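Local coordinates for protein carbohydrate kinase (Agrobacterium tumefaciens, PDB 2NWH) that is a member of the pfkB (ribokinase-like) family and probably transfers a phosphate from ATP to a sugar or related substrate, at residues A[126-129]-A[130-134]; A[285-288]-A[289-293]. All blocks are in the same frame, centred on the assembly; numbering follows the deposited sequence. Where two conformers were deposited one is given.

Interaction 1: residues A[126-129]-A[130-134]; sequences RAVR and EAIIA
The carbonyl oxygen Arg126 O takes a hydrogen bond from the backbone of Glu130, with Glu130 N 2.9 Å from Arg126 O. The bond is nearly straight at hydrogen (162°), and its donor lies almost in line with the carbonyl. It opens the i to i+4 ladder of helix 126-134, an outer helix of the ribokinase-like fold. The side chain of Glu130 starts back over the same oxygen. Its first torsion (chi1 -68°) places CG beside the backbone N, and Glu130 CG comes to 3.2 Å from Arg126 O. From there the chain runs extended, and one carboxylate oxygen, OE2, comes alongside CB of Arg126. No salt bridge forms: Arg126 NE and Glu130 OE2 stay 5.3 Å apart, as the guanidinium points away. Their opposite charges may still attract weakly on this exposed side.

The next rung joins Ala131 N to Ala127 O at 3.1 Å. Here the donor is tilted 33° from the carbonyl plane. The methyl of Ala131 lies against Leu7 and Ile59 of the large sheet.

Val128 and Ile132 share the buried face with Ala131. Ile132 N bonds to Val128 O at 3.0 Å. Their side chains cross at an angle, and Val128 CG1 meets Ile132 CD1 at 4.1 Å. Beyond this pair, Val128 reaches Leu9 of strand 5-9. Ile132 touches Leu7 of that strand and Leu152 and Ile155 of helix 146-158. This apolar face seats the helix against both the sheet and the neighbouring helix.

A further rung joins Ile133 N to Arg129 O at 2.9 Å. Ile133 CG1, beside its own backbone N, also rests against this oxygen, with Ile133 CG1 3.4 Å from Arg129 O.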
ATOM      1  N   ARG A 126      -1.212 -24.274  -8.315  1.00 21.62           N
ATOM      2  CA  ARG A 126      -1.147 -24.799  -6.950  1.00 21.98           C
ATOM      3  C   ARG A 126      -0.238 -24.008  -6.014  1.00 21.11           C
ATOM      4  O   ARG A 126      -0.586 -23.811  -4.852  1.00 19.52           O
ATOM      5  CB  ARG A 126      -0.679 -26.236  -6.926  1.00 22.52           C
ATOM      6  CG  ARG A 126      -1.754 -27.168  -7.157  1.00 27.02           C
ATOM      7  CD  ARG A 126      -1.215 -28.576  -7.172  1.00 30.41           C
ATOM      8  NE  ARG A 126      -2.362 -29.446  -7.207  1.00 32.65           N
ATOM      9  CZ  ARG A 126      -2.332 -30.769  -7.341  1.00 31.09           C
ATOM     10  NH1 ARG A 126      -1.177 -31.430  -7.475  1.00 29.72           N
ATOM     11  NH2 ARG A 126      -3.485 -31.411  -7.344  1.00 24.84           N
ATOM     12  N   ALA A 127       0.935 -23.593  -6.498  1.00 19.62           N
ATOM     13  CA  ALA A 127       1.915 -22.966  -5.613  1.00 19.82           C
ATOM     14  C   ALA A 127       1.379 -21.680  -4.970  1.00 20.25           C
ATOM     15  O   ALA A 127       1.669 -21.405  -3.792  1.00 21.84           O
ATOM     16  CB  ALA A 127       3.260 -22.700  -6.380  1.00 20.22           C
ATOM     17  N   VAL A 128       0.574 -20.910  -5.714  1.00 19.89           N
ATOM     18  CA  VAL A 128       0.005 -19.654  -5.189  1.00 19.31           C
ATOM     19  C   VAL A 128      -1.128 -20.022  -4.204  1.00 19.96           C
ATOM     20  O   VAL A 128      -1.230 -19.440  -3.128  1.00 18.16           O
ATOM     21  CB  VAL A 128      -0.552 -18.743  -6.307  1.00 20.26           C
ATOM     22  CG1 VAL A 128      -1.311 -17.492  -5.697  1.00 20.35           C
ATOM     23  CG2 VAL A 128       0.574 -18.311  -7.322  1.00 20.51           C
ATOM     24  N   ARG A 129      -1.962 -21.001  -4.567  1.00 18.36           N
ATOM     25  CA  ARG A 129      -3.039 -21.424  -3.649  0.60 19.10           C
ATOM     26  C   ARG A 129      -2.492 -21.909  -2.316  1.00 18.10           C
ATOM     27  O   ARG A 129      -3.045 -21.600  -1.288  1.00 19.19           O
ATOM     28  CB  ARG A 129      -3.945 -22.496  -4.248  0.60 19.28           C
ATOM     29  CG  ARG A 129      -5.295 -22.535  -3.511  0.60 20.07           C
ATOM     30  CD  ARG A 129      -6.241 -23.500  -4.140  0.60 23.31           C
ATOM     31  NE  ARG A 129      -7.543 -23.317  -3.531  0.60 23.41           N
ATOM     32  CZ  ARG A 129      -8.566 -22.752  -4.151  0.60 25.51           C
ATOM     33  NH1 ARG A 129      -9.741 -22.637  -3.530  0.60 25.69           N
ATOM     34  NH2 ARG A 129      -8.424 -22.343  -5.402  0.60 24.98           N
ATOM     35  N   GLU A 130      -1.392 -22.645  -2.338  1.00 18.57           N
ATOM     36  CA  GLU A 130      -0.749 -23.113  -1.123  1.00 19.07           C
ATOM     37  C   GLU A 130      -0.154 -21.932  -0.302  1.00 19.49           C
ATOM     38  O   GLU A 130      -0.195 -21.938   0.923  1.00 19.23           O
ATOM     39  CB  GLU A 130       0.350 -24.105  -1.485  1.00 20.17           C
ATOM     40  CG  GLU A 130      -0.250 -25.403  -2.054  1.00 21.66           C
ATOM     41  CD  GLU A 130       0.794 -26.406  -2.483  1.00 28.48           C
ATOM     42  OE1 GLU A 130       1.988 -26.252  -2.174  1.00 30.52           O
ATOM     43  OE2 GLU A 130       0.389 -27.379  -3.127  1.00 33.03           O
ATOM     44  N   ALA A 131       0.407 -20.947  -0.980  1.00 16.45           N
ATOM     45  CA  ALA A 131       0.850 -19.734  -0.259  1.00 15.88           C
ATOM     46  C   ALA A 131      -0.321 -19.114   0.485  1.00 15.94           C
ATOM     47  O   ALA A 131      -0.202 -18.710   1.695  1.00 15.90           O
ATOM     48  CB  ALA A 131       1.494 -18.698  -1.250  1.00 16.69           C
ATOM     49  N   ILE A 132      -1.453 -19.028  -0.213  1.00 17.09           N
ATOM     50  CA  ILE A 132      -2.694 -18.484   0.378  1.00 18.01           C
ATOM     51  C   ILE A 132      -3.133 -19.301   1.614  1.00 19.04           C
ATOM     52  O   ILE A 132      -3.419 -18.735   2.685  1.00 17.95           O
ATOM     53  CB  ILE A 132      -3.822 -18.326  -0.696  1.00 18.54           C
ATOM     54  CG1 ILE A 132      -3.392 -17.241  -1.720  1.00 18.61           C
ATOM     55  CG2 ILE A 132      -5.182 -17.987  -0.032  1.00 17.91           C
ATOM     56  CD1 ILE A 132      -4.281 -17.066  -2.915  1.00 16.25           C
ATOM     57  N   ILE A 133      -3.106 -20.629   1.488  1.00 18.49           N
ATOM     58  CA  ILE A 133      -3.583 -21.494   2.565  1.00 19.68           C
ATOM     59  C   ILE A 133      -2.648 -21.408   3.787  1.00 19.30           C
ATOM     60  O   ILE A 133      -3.081 -21.587   4.953  1.00 19.14           O
ATOM     61  CB  ILE A 133      -3.720 -22.964   2.060  1.00 19.43           C
ATOM     62  CG1 ILE A 133      -4.917 -23.078   1.099  1.00 19.55           C
ATOM     63  CG2 ILE A 133      -3.857 -23.938   3.257  1.00 20.56           C
ATOM     64  CD1 ILE A 133      -4.961 -24.439   0.307  1.00 19.17           C
ATOM     65  N   ALA A 134      -1.371 -21.139   3.522  1.00 18.91           N
ATOM     66  CA  ALA A 134      -0.376 -20.986   4.588  1.00 18.93           C
ATOM     67  C   ALA A 134      -0.501 -19.639   5.315  1.00 20.37           C
ATOM     68  O   ALA A 134       0.101 -19.445   6.397  1.00 21.00           O
ATOM     69  CB  ALA A 134       1.019 -21.125   4.028  1.00 18.79           C
TER

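Interaction 2: residues A[285-288]-A[289-293]; sequences TVQS and SFATS
Ser288 turns its side chain back onto the backbone of the residues that follow. Its CB lies beside Ser289 N. Its tip, Ser288 OG, accepts a hydrogen bond from Phe290 N at 3.0 Å. This is an ST turn. The first torsion (chi1 80°) sets OG between the backbone N and the carbonyl carbon, on the side of the following N-H groups. OG also touches CB of Phe290.

The same residue starts a type I beta turn, Ser288 to Ala291. Ala291 N bonds to Ser288 O at 3.1 Å. The N-H points well at the oxygen (159°), but the donor stands above the carbonyl plane, 67° out of it. One serine thus holds the turn twice, by its hydroxyl and by its carbonyl. A water lies 2.7 Å from Ser288 O, placed to donate to it and also to Ala291 O, though it has more acceptors in reach than protons. It can bridge the two sides of the bend. The chain reverses here, just after helix 271-286, in the loop that leads to helix 298-305.

Ala291 points its methyl into the bend. Ala291 CB sits 3.4 Å from Thr285 O and also meets CG of Gln287. The carbonyl oxygens Thr285 O and Ala291 O are close but both are acceptors, so they do not bond to each other.

Thr285 closes the other end. Its CB packs beside the carbonyl carbon of Thr292, and its OG1 is hydrogen-bonded to Ala282 O within the helix. Ser293 lies next to Asp255 and to Asn48 and Arg51 of helix 41-51, so the returning chain joins three helices. The methyl Thr285 CG2, anti to the carbonyl carbon, leans on the backbone of Ser293, with Thr285 CG2 3.7 Å from Ser293 CA.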
ATOM      1  N   THR A 285       5.598   8.744   9.446  1.00 18.13           N
ATOM      2  CA  THR A 285       6.294   8.788   8.124  1.00 19.20           C
ATOM      3  C   THR A 285       6.366  10.197   7.546  1.00 19.76           C
ATOM      4  O   THR A 285       7.067  10.434   6.557  1.00 19.51           O
ATOM      5  CB  THR A 285       5.617   7.861   7.078  1.00 19.19           C
ATOM      6  OG1 THR A 285       4.333   8.384   6.674  1.00 19.10           O
ATOM      7  CG2 THR A 285       5.475   6.434   7.644  1.00 16.33           C
ATOM      8  N   VAL A 286       5.629  11.138   8.130  1.00 19.27           N
ATOM      9  CA  VAL A 286       5.581  12.499   7.548  1.00 19.70           C
ATOM     10  C   VAL A 286       5.855  13.585   8.592  1.00 19.66           C
ATOM     11  O   VAL A 286       5.688  14.770   8.312  1.00 19.19           O
ATOM     12  CB  VAL A 286       4.249  12.777   6.812  1.00 20.70           C
ATOM     13  CG1 VAL A 286       4.078  11.828   5.619  1.00 21.71           C
ATOM     14  CG2 VAL A 286       3.033  12.687   7.795  1.00 18.83           C
ATOM     15  N   GLN A 287       6.322  13.186   9.772  1.00 18.86           N
ATOM     16  CA  GLN A 287       6.532  14.180  10.847  1.00 19.24           C
ATOM     17  C   GLN A 287       7.734  15.125  10.621  1.00 18.86           C
ATOM     18  O   GLN A 287       7.849  16.172  11.298  1.00 18.80           O
ATOM     19  CB  GLN A 287       6.640  13.494  12.216  1.00 19.11           C
ATOM     20  CG  GLN A 287       7.952  12.695  12.371  1.00 18.97           C
ATOM     21  CD  GLN A 287       8.084  12.125  13.772  1.00 23.78           C
ATOM     22  OE1 GLN A 287       7.635  12.757  14.753  1.00 20.35           O
ATOM     23  NE2 GLN A 287       8.699  10.934  13.891  1.00 20.12           N
ATOM     24  N   SER A 288       8.638  14.762   9.704  1.00 18.01           N
ATOM     25  CA  SER A 288       9.699  15.703   9.224  1.00 17.76           C
ATOM     26  C   SER A 288       9.974  15.442   7.759  1.00 17.60           C
ATOM     27  O   SER A 288       9.572  14.406   7.241  1.00 18.05           O
ATOM     28  CB  SER A 288      11.008  15.606  10.057  1.00 17.06           C
ATOM     29  OG  SER A 288      11.836  14.488   9.673  1.00 16.87           O
ATOM     30  N   SER A 289      10.666  16.359   7.102  1.00 17.24           N
ATOM     31  CA  SER A 289      11.195  16.143   5.750  1.00 18.01           C
ATOM     32  C   SER A 289      11.972  14.836   5.602  1.00 17.01           C
ATOM     33  O   SER A 289      12.098  14.311   4.495  1.00 16.21           O
ATOM     34  CB  SER A 289      12.122  17.298   5.340  1.00 17.38           C
ATOM     35  OG  SER A 289      11.335  18.455   5.182  1.00 23.55           O
ATOM     36  N   PHE A 290      12.500  14.331   6.707  1.00 16.21           N
ATOM     37  CA  PHE A 290      13.430  13.196   6.655  1.00 17.00           C
ATOM     38  C   PHE A 290      12.783  11.895   7.165  1.00 16.46           C
ATOM     39  O   PHE A 290      13.426  10.837   7.178  1.00 15.88           O
ATOM     40  CB  PHE A 290      14.695  13.568   7.428  1.00 15.96           C
ATOM     41  CG  PHE A 290      15.236  14.907   7.022  1.00 17.64           C
ATOM     42  CD1 PHE A 290      15.858  15.076   5.784  1.00 14.56           C
ATOM     43  CD2 PHE A 290      15.018  16.030   7.818  1.00 14.86           C
ATOM     44  CE1 PHE A 290      16.335  16.362   5.385  1.00 14.46           C
ATOM     45  CE2 PHE A 290      15.489  17.322   7.402  1.00 12.49           C
ATOM     46  CZ  PHE A 290      16.115  17.469   6.212  1.00 14.36           C
ATOM     47  N   ALA A 291      11.533  12.014   7.626  1.00 17.06           N
ATOM     48  CA  ALA A 291      10.791  10.870   8.152  1.00 17.43           C
ATOM     49  C   ALA A 291      10.492   9.893   7.030  1.00 17.00           C
ATOM     50  O   ALA A 291      10.237  10.286   5.873  1.00 16.54           O
ATOM     51  CB  ALA A 291       9.511  11.323   8.822  1.00 17.88           C
ATOM     52  N   THR A 292      10.526   8.609   7.356  1.00 16.39           N
ATOM     53  CA  THR A 292      10.173   7.601   6.355  1.00 17.80           C
ATOM     54  C   THR A 292       9.501   6.407   7.035  1.00 17.55           C
ATOM     55  O   THR A 292       9.535   6.299   8.275  1.00 17.07           O
ATOM     56  CB  THR A 292      11.404   7.078   5.516  1.00 17.33           C
ATOM     57  OG1 THR A 292      12.261   6.278   6.335  1.00 18.77           O
ATOM     58  CG2 THR A 292      12.268   8.230   4.854  1.00 17.59           C
ATOM     59  N   SER A 293       8.987   5.468   6.219  1.00 17.06           N
ATOM     60  CA  SER A 293       8.349   4.270   6.787  1.00 16.10           C
ATOM     61  C   SER A 293       9.416   3.387   7.482  1.00 16.33           C
ATOM     62  O   SER A 293       9.036   2.487   8.277  1.00 16.05           O
ATOM     63  CB  SER A 293       7.667   3.469   5.680  1.00 16.56           C
ATOM     64  OG  SER A 293       8.655   3.189   4.737  1.00 18.77           O
TER
HETATM   65  O   HOH W   1       8.771  12.967   5.109  1.00 28.31           O

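In the fold
Interaction 1 comes first along the chain and interaction 2 near the end of the family region. They lie on opposite sides of the chain's centre. Their centres are 36 Å apart and their nearest atoms about 24 Å, so they do not touch. Helix 126-134 packs on strands 5-9 and 55-63 of the ten-stranded sheet. The 285-293 bend follows helix 271-286 and lies beside helices 41-51 and 255-266. Interaction 1 is plain structural packing. Interaction 2 is nearer the sodium site: the side chain of Val286 is about 5 Å from the ion, which Asp249 and Thr251 bind. The two belong to one ribokinase-like fold.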